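Local structure of aspartate semialdehyde dehydrogenase (Francisella tularensis subsp. tularensis, 4WOJ) at residues 148-158 and 296-304; 274-284 and 342-353. The protein probably catalyses the NADPH-dependent reductive dephosphorylation of L-aspartyl-4-phosphate to L-aspartate semialdehyde, a step in the biosynthesis of lysine, methionine and threonine. All coordinates share one frame; numbering follows the deposited sequence.

Contact 1 (148-158 and 296-304); sequences LAIAGLLKEDL and KISQGNEWV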
loop_
_atom_site.group_PDB
_atom_site.type_symbol
_atom_site.label_atom_id
_atom_site.label_comp_id
_atom_site.label_asym_id
_atom_site.label_seq_id
_atom_site.Cartn_x
_atom_site.Cartn_y
_atom_site.Cartn_z
ATOM N N LEU B 148 3.360 17.767 -6.954
ATOM C CA LEU B 148 4.808 18.016 -7.018
ATOM C C LEU B 148 5.574 16.930 -7.781
ATOM O O LEU B 148 6.522 17.227 -8.494
ATOM C CB LEU B 148 5.428 18.174 -5.595
ATOM C CG LEU B 148 5.035 19.429 -4.814
ATOM C CD1 LEU B 148 5.320 19.268 -3.318
ATOM C CD2 LEU B 148 5.767 20.642 -5.352
ATOM N N ALA B 149 5.202 15.680 -7.607
ATOM C CA ALA B 149 5.933 14.601 -8.250
ATOM C C ALA B 149 5.758 14.643 -9.791
ATOM O O ALA B 149 6.721 14.518 -10.540
ATOM C CB ALA B 149 5.465 13.275 -7.717
ATOM N N ILE B 150 4.534 14.840 -10.251
ATOM C CA ILE B 150 4.285 14.926 -11.697
ATOM C C ILE B 150 4.038 16.376 -12.163
ATOM O O ILE B 150 3.387 16.618 -13.184
ATOM C CB ILE B 150 3.121 14.021 -12.112
ATOM C CG1 ILE B 150 1.871 14.320 -11.291
ATOM C CG2 ILE B 150 3.531 12.574 -11.921
ATOM C CD1 ILE B 150 0.633 13.622 -11.803
ATOM N N ALA B 151 4.603 17.321 -11.417
ATOM C CA ALA B 151 4.467 18.727 -11.732
ATOM C C ALA B 151 4.838 19.062 -13.181
ATOM O O ALA B 151 4.228 19.920 -13.792
ATOM C CB ALA B 151 5.301 19.562 -10.772
ATOM N N GLY B 152 5.866 18.389 -13.688
ATOM C CA GLY B 152 6.450 18.701 -14.976
ATOM C C GLY B 152 5.548 18.285 -16.115
ATOM O O GLY B 152 5.677 18.790 -17.196
ATOM N N LEU B 153 4.657 17.346 -15.857
ATOM C CA LEU B 153 3.577 17.005 -16.775
ATOM C C LEU B 153 2.354 17.946 -16.610
ATOM O O LEU B 153 1.693 18.314 -17.594
ATOM C CB LEU B 153 3.198 15.537 -16.580
ATOM C CG LEU B 153 4.320 14.525 -16.880
ATOM C CD1 LEU B 153 3.984 13.151 -16.344
ATOM C CD2 LEU B 153 4.580 14.405 -18.366
ATOM N N LEU B 154 2.078 18.376 -15.382
ATOM C CA LEU B 154 0.886 19.192 -15.130
ATOM C C LEU B 154 1.041 20.599 -15.690
ATOM O O LEU B 154 0.114 21.149 -16.284
ATOM C CB LEU B 154 0.570 19.266 -13.660
ATOM C CG LEU B 154 0.317 17.910 -13.012
ATOM C CD1 LEU B 154 0.604 17.968 -11.525
ATOM C CD2 LEU B 154 -1.099 17.451 -13.266
ATOM N N LYS B 155 2.231 21.160 -15.538
ATOM C CA LYS B 155 2.541 22.478 -16.077
ATOM C C LYS B 155 2.311 22.522 -17.588
ATOM O O LYS B 155 1.840 23.503 -18.110
ATOM C CB LYS B 155 3.996 22.818 -15.817
ATOM C CG LYS B 155 4.363 23.065 -14.369
ATOM C CD LYS B 155 5.887 23.085 -14.247
ATOM C CE LYS B 155 6.345 23.653 -12.915
ATOM N NZ LYS B 155 7.766 24.109 -13.011
ATOM N N GLU B 156 2.690 21.472 -18.288
ATOM C CA GLU B 156 2.441 21.412 -19.729
ATOM C C GLU B 156 1.025 20.971 -20.075
ATOM O O GLU B 156 0.751 20.681 -21.210
ATOM C CB GLU B 156 3.428 20.483 -20.390
ATOM C CG GLU B 156 4.861 20.927 -20.156
ATOM C CD GLU B 156 5.778 20.395 -21.199
ATOM O OE1 GLU B 156 5.307 20.044 -22.313
ATOM O OE2 GLU B 156 6.961 20.338 -20.884
ATOM N N ASP B 157 0.136 20.938 -19.093
ATOM C CA ASP B 157 -1.208 20.440 -19.275
ATOM C C ASP B 157 -1.247 19.137 -20.066
ATOM O O ASP B 157 -2.098 18.969 -20.957
ATOM C CB ASP B 157 -2.083 21.490 -19.960
ATOM C CG ASP B 157 -3.559 21.217 -19.770
ATOM O OD1 ASP B 157 -3.936 20.538 -18.770
ATOM O OD2 ASP B 157 -4.354 21.681 -20.624
ATOM N N LEU B 158 -0.345 18.209 -19.740
ATOM C CA LEU B 158 -0.277 16.920 -20.453
ATOM C C LEU B 158 -1.081 15.777 -19.823
ATOM O O LEU B 158 -1.247 14.725 -20.426
ATOM C CB LEU B 158 1.185 16.516 -20.649
ATOM C CG LEU B 158 1.923 17.390 -21.680
ATOM C CD1 LEU B 158 3.375 17.013 -21.774
ATOM C CD2 LEU B 158 1.304 17.284 -23.073
ATOM N N LYS B 296 10.471 15.336 -18.620
ATOM C CA LYS B 296 9.476 16.280 -18.097
ATOM C C LYS B 296 9.349 16.160 -16.572
ATOM O O LYS B 296 9.364 17.167 -15.878
ATOM C CB LYS B 296 8.091 16.047 -18.702
ATOM C CG LYS B 296 8.091 15.943 -20.216
ATOM C CD LYS B 296 7.485 17.149 -20.875
ATOM C CE LYS B 296 7.304 16.876 -22.352
ATOM N NZ LYS B 296 7.779 18.049 -23.119
ATOM N N ILE B 297 9.197 14.936 -16.069
ATOM C CA ILE B 297 9.022 14.748 -14.640
ATOM C C ILE B 297 10.218 15.389 -13.883
ATOM O O ILE B 297 10.037 16.145 -12.934
ATOM C CB ILE B 297 8.878 13.271 -14.244
ATOM C CG1 ILE B 297 7.441 12.818 -14.431
ATOM C CG2 ILE B 297 9.306 13.059 -12.773
ATOM C CD1 ILE B 297 7.275 11.322 -14.371
ATOM N N SER B 298 11.402 15.097 -14.390
ATOM C CA SER B 298 12.673 15.489 -13.787
ATOM C C SER B 298 12.841 16.983 -13.784
ATOM O O SER B 298 13.597 17.489 -12.976
ATOM C CB SER B 298 13.869 14.849 -14.517
ATOM O OG SER B 298 14.318 15.692 -15.529
ATOM N N GLN B 299 12.132 17.694 -14.643
ATOM C CA GLN B 299 12.175 19.170 -14.650
ATOM C C GLN B 299 10.947 19.886 -14.023
ATOM O O GLN B 299 10.782 21.083 -14.172
ATOM C CB GLN B 299 12.455 19.687 -16.068
ATOM C CG GLN B 299 13.817 19.209 -16.586
ATOM C CD GLN B 299 14.552 20.179 -17.516
ATOM O OE1 GLN B 299 15.318 19.738 -18.383
ATOM N NE2 GLN B 299 14.352 21.490 -17.343
ATOM N N GLY B 300 10.142 19.176 -13.257
ATOM C CA GLY B 300 9.004 19.806 -12.609
ATOM C C GLY B 300 9.347 20.809 -11.525
ATOM O O GLY B 300 8.602 21.795 -11.342
ATOM N N ASN B 301 10.427 20.531 -10.779
ATOM C CA ASN B 301 10.949 21.445 -9.768
ATOM C C ASN B 301 12.226 20.884 -9.154
ATOM O O ASN B 301 12.671 19.831 -9.499
ATOM C CB ASN B 301 9.927 21.728 -8.669
ATOM C CG ASN B 301 9.286 20.484 -8.170
ATOM O OD1 ASN B 301 9.875 19.749 -7.363
ATOM N ND2 ASN B 301 8.061 20.205 -8.666
ATOM N N GLU B 302 12.829 21.635 -8.268
ATOM C CA GLU B 302 14.093 21.198 -7.659
ATOM C C GLU B 302 13.948 20.013 -6.723
ATOM O O GLU B 302 14.908 19.299 -6.556
ATOM C CB GLU B 302 14.822 22.346 -6.972
ATOM C CG GLU B 302 13.976 23.154 -6.007
ATOM C CD GLU B 302 14.828 24.112 -5.183
ATOM O OE1 GLU B 302 15.825 23.661 -4.563
ATOM O OE2 GLU B 302 14.489 25.316 -5.145
ATOM N N TRP B 303 12.747 19.777 -6.171
ATOM C CA TRP B 303 12.539 18.684 -5.211
ATOM C C TRP B 303 12.310 17.327 -5.825
ATOM O O TRP B 303 12.566 16.316 -5.187
ATOM C CB TRP B 303 11.428 19.045 -4.227
ATOM C CG TRP B 303 11.815 20.284 -3.562
ATOM C CD1 TRP B 303 12.695 20.420 -2.502
ATOM C CD2 TRP B 303 11.463 21.606 -3.964
ATOM N NE1 TRP B 303 12.846 21.747 -2.183
ATOM C CE2 TRP B 303 12.115 22.504 -3.060
ATOM C CE3 TRP B 303 10.683 22.119 -4.999
ATOM C CZ2 TRP B 303 11.997 23.875 -3.163
ATOM C CZ3 TRP B 303 10.540 23.484 -5.100
ATOM C CH2 TRP B 303 11.210 24.356 -4.190
ATOM N N VAL B 304 11.776 17.301 -7.053
ATOM C CA VAL B 304 11.514 16.041 -7.748
ATOM C C VAL B 304 12.823 15.266 -7.864
ATOM O O VAL B 304 13.797 15.780 -8.336
ATOM C CB VAL B 304 10.930 16.289 -9.154
ATOM C CG1 VAL B 304 10.917 15.028 -9.997
ATOM C CG2 VAL B 304 9.525 16.804 -9.024
HETATM O O HOH W 1 7.745 16.513 -11.772
#
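Gly152 and Gly300 bring the two backbones closest, their CA atoms 3.7 Å apart. Gly152 CA also lies 3.4 Å from Lys296 O in a nearly straight CA-H...O contact. A water beside the glycines donates to Ala149 O and to Ile297 O and accepts from Gly152 N, so it links the carbonyl at the break between helices 141-149 and 151-154 to one in helix 290-298. Around this centre the side chains mostly cross. Lys296 runs over Leu153 at about a right angle, Lys296 CB against Leu153 CD2, then bends at chi2 (-108°) to lay its CD 3.2 Å from Glu156 OE2. Its NZ ends astride the carboxylate, 3.3 Å from both Glu156 OE1 and Glu156 OE2, a salt bridge whose two hydrogen bonds are weak. Lys155, extended beyond CG, reaches Gly300 O with NZ at 3.0 Å, coming from above the carbonyl plane. Asn301 turns its amide both ways: ND2 gives a weak bond to Leu148 O, while OD1 accepts from Val304 N (3.1 Å) in an Asx motif. Val304 CG2 presses on the same Leu148 carbonyl. Toward strand 343-351, Leu153 CD1 packs against Ile297 CG1. The contact thus joins the end of helix 141-149 and the short helix 151-154 to the end of helix 290-298, with helix 118-130 along Leu148 and Ala151, and strands 329-336 and 343-351 under Ala149 and Ile297.

Contact 2 (274-284 and 342-353); sequences RSHSQALTVKL and DIFHCFTVGDQL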
loop_
_atom_site.group_PDB
_atom_site.type_symbol
_atom_site.label_atom_id
_atom_site.label_comp_id
_atom_site.label_asym_id
_atom_site.label_seq_id
_atom_site.Cartn_x
_atom_site.Cartn_y
_atom_site.Cartn_z
ATOM N N ARG B 274 5.946 8.719 8.647
ATOM C CA ARG B 274 5.764 10.099 8.158
ATOM C C ARG B 274 5.846 10.340 6.664
ATOM O O ARG B 274 5.646 11.462 6.223
ATOM C CB ARG B 274 6.681 11.098 8.868
ATOM C CG ARG B 274 8.084 10.619 9.168
ATOM C CD ARG B 274 8.930 11.738 9.735
ATOM N NE ARG B 274 8.892 12.982 8.989
ATOM C CZ ARG B 274 9.390 14.141 9.432
ATOM N NH1 ARG B 274 9.968 14.212 10.647
ATOM N NH2 ARG B 274 9.323 15.243 8.667
ATOM N N SER B 275 6.042 9.295 5.883
ATOM C CA SER B 275 6.086 9.449 4.469
ATOM C C SER B 275 4.894 8.800 3.744
ATOM O O SER B 275 4.567 7.649 4.019
ATOM C CB SER B 275 7.387 8.895 3.954
ATOM O OG SER B 275 8.375 9.888 4.065
ATOM N N HIS B 276 4.215 9.572 2.880
ATOM C CA HIS B 276 3.117 9.020 2.074
ATOM C C HIS B 276 3.671 8.502 0.801
ATOM O O HIS B 276 4.472 9.179 0.182
ATOM C CB HIS B 276 2.037 10.031 1.769
ATOM C CG HIS B 276 1.221 10.407 2.969
ATOM N ND1 HIS B 276 1.327 9.754 4.173
ATOM C CD2 HIS B 276 0.285 11.366 3.149
ATOM C CE1 HIS B 276 0.497 10.295 5.043
ATOM N NE2 HIS B 276 -0.143 11.279 4.448
ATOM N N SER B 277 3.288 7.279 0.461
ATOM C CA SER B 277 3.647 6.717 -0.794
ATOM C C SER B 277 2.400 6.599 -1.683
ATOM O O SER B 277 1.268 6.573 -1.211
ATOM C CB SER B 277 4.330 5.375 -0.646
ATOM O OG SER B 277 5.325 5.409 0.340
ATOM N N GLN B 278 2.635 6.543 -2.975
ATOM C CA GLN B 278 1.563 6.581 -3.969
ATOM C C GLN B 278 2.009 5.891 -5.229
ATOM O O GLN B 278 2.994 6.293 -5.821
ATOM C CB GLN B 278 1.222 8.039 -4.342
ATOM C CG GLN B 278 0.352 8.750 -3.339
ATOM C CD GLN B 278 -0.060 10.143 -3.719
ATOM O OE1 GLN B 278 0.598 11.103 -3.393
ATOM N NE2 GLN B 278 -1.223 10.260 -4.339
ATOM N N ALA B 279 1.230 4.900 -5.646
ATOM C CA ALA B 279 1.270 4.337 -6.976
ATOM C C ALA B 279 0.317 5.092 -7.929
ATOM O O ALA B 279 -0.882 5.142 -7.739
ATOM C CB ALA B 279 0.905 2.874 -6.923
ATOM N N LEU B 280 0.878 5.666 -8.978
ATOM C CA LEU B 280 0.150 6.508 -9.857
ATOM C C LEU B 280 0.011 5.811 -11.166
ATOM O O LEU B 280 0.939 5.175 -11.642
ATOM C CB LEU B 280 0.848 7.838 -10.055
ATOM C CG LEU B 280 1.050 8.683 -8.809
ATOM C CD1 LEU B 280 1.551 10.033 -9.270
ATOM C CD2 LEU B 280 -0.187 8.872 -7.962
ATOM N N THR B 281 -1.189 5.902 -11.729
ATOM C CA THR B 281 -1.427 5.480 -13.108
ATOM C C THR B 281 -2.003 6.685 -13.801
ATOM O O THR B 281 -3.070 7.172 -13.450
ATOM C CB THR B 281 -2.353 4.275 -13.159
ATOM O OG1 THR B 281 -1.781 3.208 -12.373
ATOM C CG2 THR B 281 -2.532 3.783 -14.579
ATOM N N VAL B 282 -1.240 7.221 -14.734
ATOM C CA VAL B 282 -1.527 8.537 -15.303
ATOM C C VAL B 282 -1.823 8.382 -16.783
ATOM O O VAL B 282 -1.005 7.777 -17.510
ATOM C CB VAL B 282 -0.354 9.499 -15.164
ATOM C CG1 VAL B 282 -0.759 10.876 -15.619
ATOM C CG2 VAL B 282 0.123 9.575 -13.706
ATOM N N LYS B 283 -2.988 8.894 -17.212
ATOM C CA LYS B 283 -3.338 8.905 -18.633
ATOM C C LYS B 283 -2.956 10.270 -19.162
ATOM O O LYS B 283 -3.319 11.281 -18.590
ATOM C CB LYS B 283 -4.811 8.671 -18.847
ATOM C CG LYS B 283 -5.194 8.613 -20.314
ATOM C CD LYS B 283 -6.680 8.401 -20.484
ATOM C CE LYS B 283 -7.005 7.907 -21.870
ATOM N NZ LYS B 283 -6.681 6.460 -22.006
ATOM N N LEU B 284 -2.196 10.278 -20.251
ATOM C CA LEU B 284 -1.722 11.517 -20.871
ATOM C C LEU B 284 -2.656 12.031 -21.957
ATOM O O LEU B 284 -3.468 11.292 -22.485
ATOM C CB LEU B 284 -0.307 11.308 -21.438
ATOM C CG LEU B 284 0.807 11.041 -20.398
ATOM C CD1 LEU B 284 2.105 10.741 -21.094
ATOM C CD2 LEU B 284 0.996 12.207 -19.447
ATOM N N ASP B 342 -1.197 5.561 -24.164
ATOM C CA ASP B 342 -1.043 6.864 -23.507
ATOM C C ASP B 342 -0.969 6.837 -21.956
ATOM O O ASP B 342 -0.954 7.866 -21.315
ATOM C CB ASP B 342 -2.124 7.842 -23.983
ATOM C CG ASP B 342 -3.535 7.289 -23.874
ATOM O OD1 ASP B 342 -3.708 6.251 -23.220
ATOM O OD2 ASP B 342 -4.487 7.916 -24.444
ATOM N N ILE B 343 -0.927 5.660 -21.356
ATOM C CA ILE B 343 -0.924 5.568 -19.905
ATOM C C ILE B 343 0.455 5.198 -19.454
ATOM O O ILE B 343 1.073 4.360 -20.050
ATOM C CB ILE B 343 -1.957 4.532 -19.393
ATOM C CG1 ILE B 343 -3.370 5.015 -19.749
ATOM C CG2 ILE B 343 -1.781 4.297 -17.896
ATOM C CD1 ILE B 343 -4.461 4.023 -19.433
ATOM N N PHE B 344 0.960 5.860 -18.437
ATOM C CA PHE B 344 2.197 5.375 -17.759
ATOM C C PHE B 344 1.959 5.160 -16.287
ATOM O O PHE B 344 0.994 5.645 -15.726
ATOM C CB PHE B 344 3.402 6.296 -17.979
ATOM C CG PHE B 344 3.438 7.501 -17.082
ATOM C CD1 PHE B 344 2.798 8.671 -17.452
ATOM C CD2 PHE B 344 4.229 7.512 -15.933
ATOM C CE1 PHE B 344 2.852 9.798 -16.661
ATOM C CE2 PHE B 344 4.270 8.629 -15.133
ATOM C CZ PHE B 344 3.574 9.773 -15.484
ATOM N N HIS B 345 2.839 4.371 -15.693
ATOM C CA HIS B 345 2.846 4.116 -14.239
ATOM C C HIS B 345 4.099 4.648 -13.605
ATOM O O HIS B 345 5.155 4.676 -14.237
ATOM C CB HIS B 345 2.835 2.620 -13.971
ATOM C CG HIS B 345 1.755 1.883 -14.700
ATOM N ND1 HIS B 345 0.462 1.789 -14.229
ATOM C CD2 HIS B 345 1.779 1.192 -15.865
ATOM C CE1 HIS B 345 -0.258 1.069 -15.063
ATOM N NE2 HIS B 345 0.521 0.684 -16.055
ATOM N N CYS B 346 3.992 5.030 -12.335
ATOM C CA CYS B 346 5.126 5.385 -11.526
ATOM C C CYS B 346 4.690 5.246 -10.103
ATOM O O CYS B 346 3.529 5.005 -9.866
ATOM C CB CYS B 346 5.619 6.805 -11.785
ATOM S SG CYS B 346 4.405 8.103 -11.562
ATOM N N PHE B 347 5.660 5.328 -9.191
ATOM C CA PHE B 347 5.467 5.244 -7.736
ATOM C C PHE B 347 6.245 6.379 -7.108
ATOM O O PHE B 347 7.390 6.562 -7.429
ATOM C CB PHE B 347 6.014 3.916 -7.184
ATOM C CG PHE B 347 5.587 3.593 -5.777
ATOM C CD1 PHE B 347 4.376 3.011 -5.518
ATOM C CD2 PHE B 347 6.464 3.804 -4.688
ATOM C CE1 PHE B 347 4.005 2.692 -4.220
ATOM C CE2 PHE B 347 6.104 3.487 -3.397
ATOM C CZ PHE B 347 4.863 2.930 -3.155
ATOM N N THR B 348 5.636 7.110 -6.189
ATOM C CA THR B 348 6.281 8.237 -5.546
ATOM C C THR B 348 6.148 8.200 -4.057
ATOM O O THR B 348 5.255 7.578 -3.510
ATOM C CB THR B 348 5.749 9.620 -6.073
ATOM O OG1 THR B 348 6.376 10.667 -5.322
ATOM C CG2 THR B 348 4.259 9.733 -5.960
ATOM N N VAL B 349 7.084 8.858 -3.400
ATOM C CA VAL B 349 7.136 8.922 -1.961
ATOM C C VAL B 349 7.590 10.322 -1.551
ATOM O O VAL B 349 8.551 10.857 -2.113
ATOM C CB VAL B 349 8.170 7.950 -1.391
ATOM C CG1 VAL B 349 8.167 7.978 0.141
ATOM C CG2 VAL B 349 7.919 6.541 -1.898
ATOM N N GLY B 350 6.897 10.904 -0.570
ATOM C CA GLY B 350 7.316 12.166 0.051
ATOM C C GLY B 350 6.844 12.313 1.465
ATOM O O GLY B 350 6.005 11.544 1.934
ATOM N N ASP B 351 7.394 13.300 2.162
ATOM C CA ASP B 351 7.233 13.432 3.610
ATOM C C ASP B 351 5.973 14.182 3.961
ATOM O O ASP B 351 5.813 15.335 3.579
ATOM C CB ASP B 351 8.405 14.194 4.202
ATOM C CG ASP B 351 8.366 14.223 5.719
ATOM O OD1 ASP B 351 7.670 15.079 6.302
ATOM O OD2 ASP B 351 8.984 13.326 6.310
ATOM N N GLN B 352 5.098 13.553 4.722
ATOM C CA GLN B 352 3.796 14.124 5.015
ATOM C C GLN B 352 3.872 15.441 5.730
ATOM O O GLN B 352 3.096 16.350 5.438
ATOM C CB GLN B 352 2.960 13.141 5.841
ATOM C CG GLN B 352 1.534 13.578 6.070
ATOM C CD GLN B 352 1.324 14.224 7.413
ATOM O OE1 GLN B 352 1.766 13.703 8.434
ATOM N NE2 GLN B 352 0.622 15.362 7.430
ATOM N N LEU B 353 4.788 15.527 6.689
ATOM C CA LEU B 353 4.909 16.685 7.565
ATOM C C LEU B 353 5.487 17.911 6.905
ATOM O O LEU B 353 5.156 19.021 7.259
ATOM C CB LEU B 353 5.728 16.296 8.781
ATOM C CG LEU B 353 4.975 15.290 9.662
ATOM C CD1 LEU B 353 5.825 14.744 10.777
ATOM C CD2 LEU B 353 3.734 15.913 10.280
HETATM O O HOH W 2 1.087 2.277 -10.990
HETATM O O HOH W 3 -5.390 10.362 -24.421
#
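Val282 and Phe344 lie side by side, Val282 CB set against Phe344 CE1 at 3.6 Å, while Leu284 CD2 meets the ring's edge. On the same face Leu280 CB abuts Cys346 SG, and the methyl Thr348 CG2 rests on Gln278 CB, so each of these antiparallel pairs sets a larger residue against a smaller one. On the other face Phe347 has CG anti to its backbone N (chi1 -167°), which swings the ring across the neighbouring strand, Phe347 CZ 3.5 Å from Ser277 CB and Phe347 CD1 against Ala279 CB. Further along, Thr281 CG2 nestles at 3.4 Å against Ile343 CG2. At one end Gln352 CB lies over a face of the His276 ring, 3.9 Å from its centroid, a CH-pi contact on the predicted proton acceptor. Nearby, Arg274 meets the Asp351 carboxylate with two nitrogens, Arg274 NE to Asp351 OD2 at 2.7 Å and Arg274 NH2 to Asp351 OD1 at 2.9 Å. Leu353 CD1 sits over the guanidinium. Lys283 NZ bridges to Asp342 OD1 at the far end. These are the two central strands of the dimerisation domain's mixed sheet, between 159-167 and 329-336; helix 141-149 covers Gln278 and Thr348, and the second subunit packs on Ser277 and Ala279.

Contact 1 lies on the sheet face of contact 2 that carries Phe344 and Thr348, their centres 12 Å apart. Phe344 is the chief meeting point: its CZ meets Leu153 CD1 at 3.5 Å and its CE2 meets Ile297 CD1 at 4.1 Å, so both segments of contact 1 rest on one ring. Ala149 CB touches Thr348 OG1 at 3.7 Å, and Leu158 O touches Leu284 CD2. Contact 2 holds His276, whose side chain is about 4 Å from that of Cys141, the predicted acyl-thioester nucleophile at the start of helix 141-149. Contact 1 takes up that helix's other end, the side chain of Leu148 lying about 10 Å from that of Cys141.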